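Local coordinates for protein ralf, proline/betaine transporter (Legionella pneumophila, PDB 4D7Q) that probably acts as a guanine nucleotide exchange factor, here an engineered chimera joining the Sec7 domain of Legionella RalF to the capping domain of Rickettsia RalF, at residues Y209-K220 against T323-I333; N244-P254 against K265-E273. The protein carries 2 engineered substitutions. All blocks are in the same frame, centred on the assembly; numbering follows the deposited sequence.

Interaction 1. Residues Y209-K220 against T323-I333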
# COMPACT_ATOMS: atom_id res chain seq x y z
N TYR A 209 8.80 -0.79 -11.07
CA TYR A 209 9.45 0.44 -11.51
C TYR A 209 8.75 1.67 -10.97
O TYR A 209 7.51 1.76 -11.03
CB TYR A 209 9.47 0.50 -13.03
CG TYR A 209 10.05 -0.73 -13.69
CD1 TYR A 209 11.42 -0.92 -13.76
CD2 TYR A 209 9.22 -1.64 -14.35
CE1 TYR A 209 11.96 -2.03 -14.42
CE2 TYR A 209 9.75 -2.75 -15.00
CZ TYR A 209 11.12 -2.93 -15.06
OH TYR A 209 11.62 -4.03 -15.72
N GLN A 210 9.53 2.59 -10.42
CA GLN A 210 8.98 3.81 -9.82
C GLN A 210 9.69 5.02 -10.36
O GLN A 210 10.90 5.01 -10.52
CB GLN A 210 9.08 3.76 -8.29
CG GLN A 210 8.34 4.91 -7.57
CD GLN A 210 8.25 4.71 -6.08
OE1 GLN A 210 8.08 3.60 -5.59
NE2 GLN A 210 8.31 5.79 -5.32
N ILE A 211 8.92 6.06 -10.67
CA ILE A 211 9.44 7.34 -11.15
C ILE A 211 8.88 8.42 -10.24
O ILE A 211 7.67 8.73 -10.30
CB ILE A 211 9.20 7.63 -12.65
CG1 ILE A 211 9.43 6.39 -13.56
CG2 ILE A 211 10.08 8.83 -13.07
CD1 ILE A 211 9.15 6.63 -15.12
N ASN A 212 9.74 8.97 -9.35
CA ASN A 212 9.34 10.03 -8.44
C ASN A 212 9.54 11.37 -9.09
O ASN A 212 10.31 11.47 -10.03
CB ASN A 212 10.20 10.02 -7.18
CG ASN A 212 9.96 8.85 -6.29
OD1 ASN A 212 8.86 8.29 -6.26
ND2 ASN A 212 10.97 8.52 -5.52
N ASN A 213 8.88 12.41 -8.55
CA ASN A 213 9.00 13.81 -8.98
C ASN A 213 8.76 13.97 -10.48
O ASN A 213 9.45 14.75 -11.14
CB ASN A 213 10.37 14.41 -8.52
CG ASN A 213 10.73 14.08 -7.08
OD1 ASN A 213 10.04 14.46 -6.14
ND2 ASN A 213 11.81 13.35 -6.88
N ILE A 214 7.78 13.21 -11.00
CA ILE A 214 7.43 13.24 -12.43
C ILE A 214 6.50 14.43 -12.67
O ILE A 214 5.72 14.77 -11.78
CB ILE A 214 6.87 11.87 -12.92
CG1 ILE A 214 7.05 11.69 -14.45
CG2 ILE A 214 5.42 11.59 -12.44
CD1 ILE A 214 6.94 10.23 -14.99
N SER A 215 6.61 15.09 -13.82
CA SER A 215 5.70 16.20 -14.14
C SER A 215 5.39 16.35 -15.63
O SER A 215 6.16 15.88 -16.47
CB SER A 215 6.15 17.52 -13.52
OG SER A 215 7.01 18.29 -14.33
N SER A 216 4.27 17.02 -15.94
CA SER A 216 3.86 17.35 -17.31
C SER A 216 4.90 18.30 -17.93
O SER A 216 5.13 18.25 -19.14
CB SER A 216 2.50 18.03 -17.31
OG SER A 216 1.43 17.09 -17.28
N GLN A 217 5.54 19.12 -17.08
CA GLN A 217 6.56 20.08 -17.50
C GLN A 217 7.89 19.41 -17.81
O GLN A 217 8.61 19.87 -18.69
CB GLN A 217 6.74 21.19 -16.44
CG GLN A 217 5.58 22.19 -16.34
CD GLN A 217 4.26 21.62 -15.85
OE1 GLN A 217 4.13 21.12 -14.72
NE2 GLN A 217 3.24 21.68 -16.69
N ASN A 218 8.22 18.32 -17.09
CA ASN A 218 9.49 17.61 -17.26
C ASN A 218 9.44 16.30 -18.08
O ASN A 218 10.50 15.78 -18.44
CB ASN A 218 10.22 17.42 -15.90
CG ASN A 218 9.59 16.44 -14.92
OD1 ASN A 218 9.23 15.29 -15.25
ND2 ASN A 218 9.56 16.83 -13.64
N ASP A 219 8.22 15.76 -18.38
CA ASP A 219 8.06 14.50 -19.12
C ASP A 219 6.93 14.55 -20.18
O ASP A 219 5.76 14.74 -19.82
CB ASP A 219 7.82 13.36 -18.10
CG ASP A 219 8.04 11.95 -18.63
OD1 ASP A 219 7.52 11.63 -19.71
OD2 ASP A 219 8.70 11.16 -17.93
N LYS A 220 7.27 14.35 -21.48
CA LYS A 220 6.30 14.37 -22.59
C LYS A 220 5.31 13.22 -22.54
O LYS A 220 4.13 13.43 -22.87
CB LYS A 220 6.99 14.45 -23.97
CG LYS A 220 6.05 14.89 -25.10
CD LYS A 220 6.77 15.04 -26.45
CE LYS A 220 6.53 13.89 -27.40
NZ LYS A 220 5.17 13.92 -28.00
N THR A 323 7.73 1.63 -18.95
CA THR A 323 8.62 2.43 -18.10
C THR A 323 9.64 3.20 -18.92
O THR A 323 9.82 4.40 -18.69
CB THR A 323 9.28 1.59 -17.00
OG1 THR A 323 8.30 0.80 -16.33
CG2 THR A 323 9.95 2.46 -15.99
N ALA A 324 10.29 2.53 -19.89
CA ALA A 324 11.31 3.16 -20.74
C ALA A 324 10.73 4.20 -21.70
O ALA A 324 11.47 5.02 -22.23
CB ALA A 324 12.10 2.09 -21.49
N SER A 325 9.39 4.18 -21.89
CA SER A 325 8.65 5.11 -22.75
C SER A 325 8.52 6.49 -22.11
O SER A 325 8.33 7.47 -22.82
CB SER A 325 7.28 4.55 -23.09
OG SER A 325 7.37 3.49 -24.02
N PHE A 326 8.59 6.58 -20.78
CA PHE A 326 8.54 7.87 -20.11
C PHE A 326 9.90 8.51 -20.31
O PHE A 326 10.91 7.81 -20.34
CB PHE A 326 8.16 7.73 -18.61
CG PHE A 326 6.69 7.38 -18.42
CD1 PHE A 326 5.72 8.38 -18.35
CD2 PHE A 326 6.27 6.05 -18.37
CE1 PHE A 326 4.36 8.06 -18.21
CE2 PHE A 326 4.90 5.73 -18.24
CZ PHE A 326 3.96 6.74 -18.15
N GLU A 327 9.93 9.83 -20.55
CA GLU A 327 11.19 10.55 -20.78
C GLU A 327 12.10 10.50 -19.55
O GLU A 327 13.31 10.37 -19.70
CB GLU A 327 10.92 12.01 -21.15
CG GLU A 327 10.45 12.20 -22.58
CD GLU A 327 10.29 13.65 -22.99
OE1 GLU A 327 10.15 14.51 -22.10
OE2 GLU A 327 10.30 13.92 -24.21
N THR A 328 11.51 10.58 -18.36
CA THR A 328 12.24 10.54 -17.09
C THR A 328 12.79 9.15 -16.82
O THR A 328 12.05 8.16 -16.89
CB THR A 328 11.34 10.98 -15.93
OG1 THR A 328 10.51 12.08 -16.34
CG2 THR A 328 12.13 11.35 -14.67
N LYS A 329 14.09 9.08 -16.48
CA LYS A 329 14.66 7.79 -16.10
C LYS A 329 14.04 7.35 -14.75
O LYS A 329 13.61 8.19 -13.95
CB LYS A 329 16.21 7.80 -16.10
CG LYS A 329 16.86 8.59 -14.97
CD LYS A 329 18.37 8.34 -14.89
CE LYS A 329 19.04 9.20 -13.84
NZ LYS A 329 20.51 8.95 -13.77
N VAL A 330 13.96 6.06 -14.54
CA VAL A 330 13.39 5.45 -13.35
C VAL A 330 14.21 5.82 -12.09
O VAL A 330 15.41 5.82 -12.15
CB VAL A 330 13.27 3.92 -13.62
CG1 VAL A 330 14.61 3.25 -13.67
CG2 VAL A 330 12.40 3.21 -12.66
N THR A 331 13.56 6.13 -10.96
CA THR A 331 14.22 6.51 -9.72
C THR A 331 14.59 5.28 -8.89
O THR A 331 15.50 5.31 -8.07
CB THR A 331 13.34 7.44 -8.87
OG1 THR A 331 14.04 7.82 -7.68
CG2 THR A 331 12.05 6.73 -8.48
N SER A 332 13.86 4.18 -9.12
CA SER A 332 14.11 2.94 -8.40
C SER A 332 13.50 1.76 -9.14
O SER A 332 12.46 1.89 -9.79
CB SER A 332 13.55 3.00 -6.98
OG SER A 332 12.13 2.97 -7.01
N ILE A 333 14.17 0.62 -9.02
CA ILE A 333 13.74 -0.67 -9.56
C ILE A 333 13.70 -1.57 -8.35
O ILE A 333 14.70 -1.65 -7.63
CB ILE A 333 14.68 -1.20 -10.67
CG1 ILE A 333 14.82 -0.16 -11.83
CG2 ILE A 333 14.15 -2.57 -11.15
CD1 ILE A 333 15.69 -0.56 -13.08
O HOH W 1 13.27 10.39 -5.71

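Interaction 2. Residues N244-P254 against K265-E273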
# COMPACT_ATOMS: atom_id res chain seq x y z
N ASN A 244 4.59 0.51 -32.52
CA ASN A 244 4.19 -0.49 -33.50
C ASN A 244 3.28 -1.53 -32.86
O ASN A 244 2.90 -2.50 -33.53
CB ASN A 244 5.42 -1.17 -34.13
CG ASN A 244 6.07 -0.34 -35.20
OD1 ASN A 244 5.49 -0.10 -36.27
ND2 ASN A 244 7.28 0.13 -34.94
N ASN A 245 2.97 -1.36 -31.55
CA ASN A 245 2.14 -2.28 -30.78
C ASN A 245 0.70 -1.81 -30.75
O ASN A 245 0.43 -0.63 -30.52
CB ASN A 245 2.65 -2.44 -29.33
CG ASN A 245 3.87 -3.34 -29.19
OD1 ASN A 245 3.83 -4.38 -28.53
ND2 ASN A 245 4.99 -2.94 -29.79
N ASN A 246 -0.23 -2.75 -30.91
CA ASN A 246 -1.66 -2.49 -30.83
C ASN A 246 -2.12 -2.89 -29.42
O ASN A 246 -2.39 -4.06 -29.13
CB ASN A 246 -2.41 -3.22 -31.96
CG ASN A 246 -1.93 -2.79 -33.33
OD1 ASN A 246 -1.62 -1.61 -33.57
ND2 ASN A 246 -1.86 -3.73 -34.26
N LEU A 247 -2.12 -1.90 -28.54
CA LEU A 247 -2.49 -2.03 -27.15
C LEU A 247 -3.97 -1.91 -26.87
O LEU A 247 -4.70 -1.28 -27.58
CB LEU A 247 -1.73 -1.03 -26.29
CG LEU A 247 -0.22 -1.01 -26.33
CD1 LEU A 247 0.36 0.15 -25.58
CD2 LEU A 247 0.40 -2.33 -25.92
N THR A 248 -4.37 -2.52 -25.78
CA THR A 248 -5.68 -2.38 -25.20
C THR A 248 -5.53 -1.65 -23.86
O THR A 248 -4.91 -2.14 -22.96
CB THR A 248 -6.28 -3.78 -25.04
OG1 THR A 248 -6.53 -4.31 -26.33
CG2 THR A 248 -7.49 -3.76 -24.27
N ILE A 249 -6.07 -0.45 -23.75
CA ILE A 249 -5.86 0.38 -22.59
C ILE A 249 -7.18 0.72 -21.88
O ILE A 249 -8.12 1.18 -22.48
CB ILE A 249 -5.03 1.64 -22.90
CG1 ILE A 249 -3.78 1.27 -23.69
CG2 ILE A 249 -4.67 2.34 -21.61
CD1 ILE A 249 -2.99 2.40 -24.25
N GLU A 250 -7.18 0.45 -20.59
CA GLU A 250 -8.29 0.63 -19.65
C GLU A 250 -7.78 1.50 -18.50
O GLU A 250 -6.58 1.49 -18.19
CB GLU A 250 -8.67 -0.76 -19.09
CG GLU A 250 -9.93 -0.83 -18.25
CD GLU A 250 -10.18 -2.18 -17.60
OE1 GLU A 250 -9.89 -3.22 -18.24
OE2 GLU A 250 -10.70 -2.20 -16.46
N PHE A 251 -8.68 2.25 -17.87
CA PHE A 251 -8.37 3.07 -16.70
C PHE A 251 -9.32 2.70 -15.58
O PHE A 251 -10.53 2.76 -15.77
CB PHE A 251 -8.40 4.58 -17.00
CG PHE A 251 -7.78 5.38 -15.87
CD1 PHE A 251 -6.40 5.44 -15.70
CD2 PHE A 251 -8.59 6.03 -14.93
CE1 PHE A 251 -5.84 6.14 -14.64
CE2 PHE A 251 -8.02 6.75 -13.87
CZ PHE A 251 -6.65 6.80 -13.73
N LYS A 252 -8.77 2.29 -14.42
CA LYS A 252 -9.55 1.91 -13.24
C LYS A 252 -9.50 3.05 -12.23
O LYS A 252 -8.43 3.42 -11.76
CB LYS A 252 -9.03 0.59 -12.64
CG LYS A 252 -9.31 -0.64 -13.53
CD LYS A 252 -9.07 -1.95 -12.76
CE LYS A 252 -9.15 -3.19 -13.62
NZ LYS A 252 -10.56 -3.54 -13.98
N ASN A 253 -10.66 3.67 -11.99
CA ASN A 253 -10.80 4.80 -11.08
C ASN A 253 -10.76 4.37 -9.63
O ASN A 253 -11.27 3.31 -9.28
CB ASN A 253 -12.08 5.60 -11.38
CG ASN A 253 -12.00 6.29 -12.71
OD1 ASN A 253 -11.27 7.26 -12.90
ND2 ASN A 253 -12.71 5.76 -13.68
N PRO A 254 -10.10 5.15 -8.77
CA PRO A 254 -10.08 4.77 -7.35
C PRO A 254 -11.34 5.29 -6.65
O PRO A 254 -12.04 6.13 -7.20
CB PRO A 254 -8.83 5.50 -6.84
CG PRO A 254 -8.75 6.74 -7.68
CD PRO A 254 -9.44 6.45 -9.00
N LYS A 265 -4.67 8.59 -8.35
CA LYS A 265 -5.64 9.01 -9.36
C LYS A 265 -6.26 7.81 -10.07
O LYS A 265 -7.31 7.94 -10.69
CB LYS A 265 -5.02 9.98 -10.39
CG LYS A 265 -4.46 11.28 -9.81
CD LYS A 265 -5.56 12.18 -9.22
CE LYS A 265 -5.00 13.22 -8.29
NZ LYS A 265 -6.05 14.17 -7.82
N GLY A 266 -5.63 6.65 -9.95
CA GLY A 266 -6.12 5.43 -10.56
C GLY A 266 -5.04 4.69 -11.31
O GLY A 266 -3.88 5.13 -11.38
N SER A 267 -5.44 3.53 -11.87
CA SER A 267 -4.51 2.66 -12.59
C SER A 267 -4.85 2.49 -14.06
O SER A 267 -6.00 2.21 -14.42
CB SER A 267 -4.44 1.28 -11.94
OG SER A 267 -3.67 1.27 -10.75
N VAL A 268 -3.82 2.68 -14.90
CA VAL A 268 -3.84 2.47 -16.34
C VAL A 268 -3.49 0.98 -16.51
O VAL A 268 -2.39 0.57 -16.12
CB VAL A 268 -2.79 3.34 -17.06
CG1 VAL A 268 -2.92 3.19 -18.58
CG2 VAL A 268 -2.86 4.81 -16.64
N ILE A 269 -4.42 0.18 -17.06
CA ILE A 269 -4.22 -1.24 -17.31
C ILE A 269 -3.93 -1.38 -18.79
O ILE A 269 -4.74 -0.96 -19.62
CB ILE A 269 -5.42 -2.11 -16.80
CG1 ILE A 269 -5.75 -1.86 -15.28
CG2 ILE A 269 -5.21 -3.61 -17.11
CD1 ILE A 269 -4.62 -2.15 -14.25
N ILE A 270 -2.73 -1.90 -19.11
CA ILE A 270 -2.26 -2.04 -20.49
C ILE A 270 -2.00 -3.49 -20.85
O ILE A 270 -1.24 -4.18 -20.16
CB ILE A 270 -1.04 -1.13 -20.79
CG1 ILE A 270 -1.34 0.34 -20.42
CG2 ILE A 270 -0.58 -1.26 -22.25
CD1 ILE A 270 -0.17 1.30 -20.49
N LYS A 271 -2.61 -3.93 -21.97
CA LYS A 271 -2.45 -5.27 -22.50
C LYS A 271 -2.01 -5.20 -23.94
O LYS A 271 -2.56 -4.41 -24.71
CB LYS A 271 -3.75 -6.09 -22.34
CG LYS A 271 -4.08 -6.38 -20.86
CD LYS A 271 -5.42 -7.06 -20.66
CE LYS A 271 -5.71 -7.23 -19.19
NZ LYS A 271 -7.17 -7.34 -18.90
N ASP A 272 -1.02 -6.00 -24.30
CA ASP A 272 -0.60 -6.10 -25.68
C ASP A 272 -1.17 -7.30 -26.40
O ASP A 272 -2.01 -7.98 -25.89
CB ASP A 272 0.92 -6.02 -25.83
CG ASP A 272 1.66 -7.14 -25.16
OD1 ASP A 272 1.19 -8.27 -25.09
OD2 ASP A 272 2.75 -6.88 -24.68
N GLU A 273 -0.71 -7.53 -27.63
CA GLU A 273 -1.22 -8.59 -28.49
C GLU A 273 -0.68 -10.00 -28.13
O GLU A 273 -1.19 -10.99 -28.57
CB GLU A 273 -0.99 -8.24 -29.99
CG GLU A 273 -0.07 -7.05 -30.26
CD GLU A 273 -0.38 -6.27 -31.54
OE1 GLU A 273 -1.34 -6.61 -32.28
OE2 GLU A 273 0.36 -5.31 -31.83

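Interaction 1. Residues Y209-K220 against T323-I333
The carboxylate of D219 grips the loop that follows helix 313-325. Its OD2 accepts from T328 twice, from OG1 at 2.6 Å and from the backbone N at 2.9 Å, both arriving on the same face of the carboxylate. D219 OD1 takes the backbone N of E327 at 3.1 Å from above that plane. With CG anti to the backbone N (chi1 -163°), D219 reaches across to this loop while OD1 caps helix 220-230 through the N of F222. E327 replies through OE1, which receives the backbone N of K220 at 3.0 Å, so each acid holds the other segment's main chain.

Farther along, Q210 pairs antiparallel with S332, its N bonding to S332 O at 3.1 Å. T331 and S332 both face Q210 in a classic beta bulge, and T331 N gives Q210 O the stronger bond. I211 fills the middle: CG2 meets the T328 methyl, while CD1 lies 3.8 Å from F326 CB. Y209 sets its ring beside I333, and its OH bonds to L344 O.

In this capping domain strand 208-214 lies between 297-303 and 332-334; F326 packs on L225 of helix 220-230, Y209 and I333 on Q347 and L344 of helix 341-351.

Interaction 2. Residues N244-P254 against K265-E273
F251 turns its ring toward the neighbouring strand because CG stands anti to the backbone N (chi1 -167°), which carries CZ to the backbone of G266. V268 has CG1 anti to its N (chi1 -175°), which leaves CG2 anti to the carbonyl carbon and against the ring edge at F251 CD1, 3.7 Å away. K265 O also sits at the ring edge, 3.3 Å from F251 CZ. F251 CZ and K252 O lie 3.5 and 3.3 Å from G266 CA, so the glycine backbone packs directly against ring and strand.

On the same face I249 CG2 touches V268 CG1 at 3.6 Å; beyond the strand's start, L247 CD1 meets I270 CG2 at 3.7 Å. The other face carries T248, E250 and K252 opposite K271, I269 and S267. Here K252 bends at its last torsion to bridge E250 OE2 from NZ (2.8 Å), its aliphatic chain lying across I269.

Three hydrogen-bonded pairs, T248-K271, E250-I269 and K252-S267, tie the backbones together. Beyond them N246 N donates to E273 OE2 at 2.8 Å, from above the carboxylate plane.

Strand 248-252 is thus an outermost strand of the capping domain's six-stranded antiparallel sheet, paired with 264-271, with L225 and L229 of helix 220-230 against V268 and F251 on its apolar face.

From the N terminus the chain first runs through the Sec7 part, then enters the capping domain, where all four segments lie. Residues 209-220 come first and are met again by 323-333, so interaction 1 closes a long loop of 102 residues. Interaction 2 is nested wholly inside it, closing a much shorter loop that holds helix 256-262. Both contribute to one six-stranded antiparallel sheet, at its two ends: 244-254 supplies one outermost strand, 323-333 the other, with 277-283 and 297-303 in between. Their centres are about 17 Å apart and they do not touch. Helices 220-230 and 313-325, which begin and end within interaction 1, also reach interaction 2, where I322 and L318 meet I270 and D272.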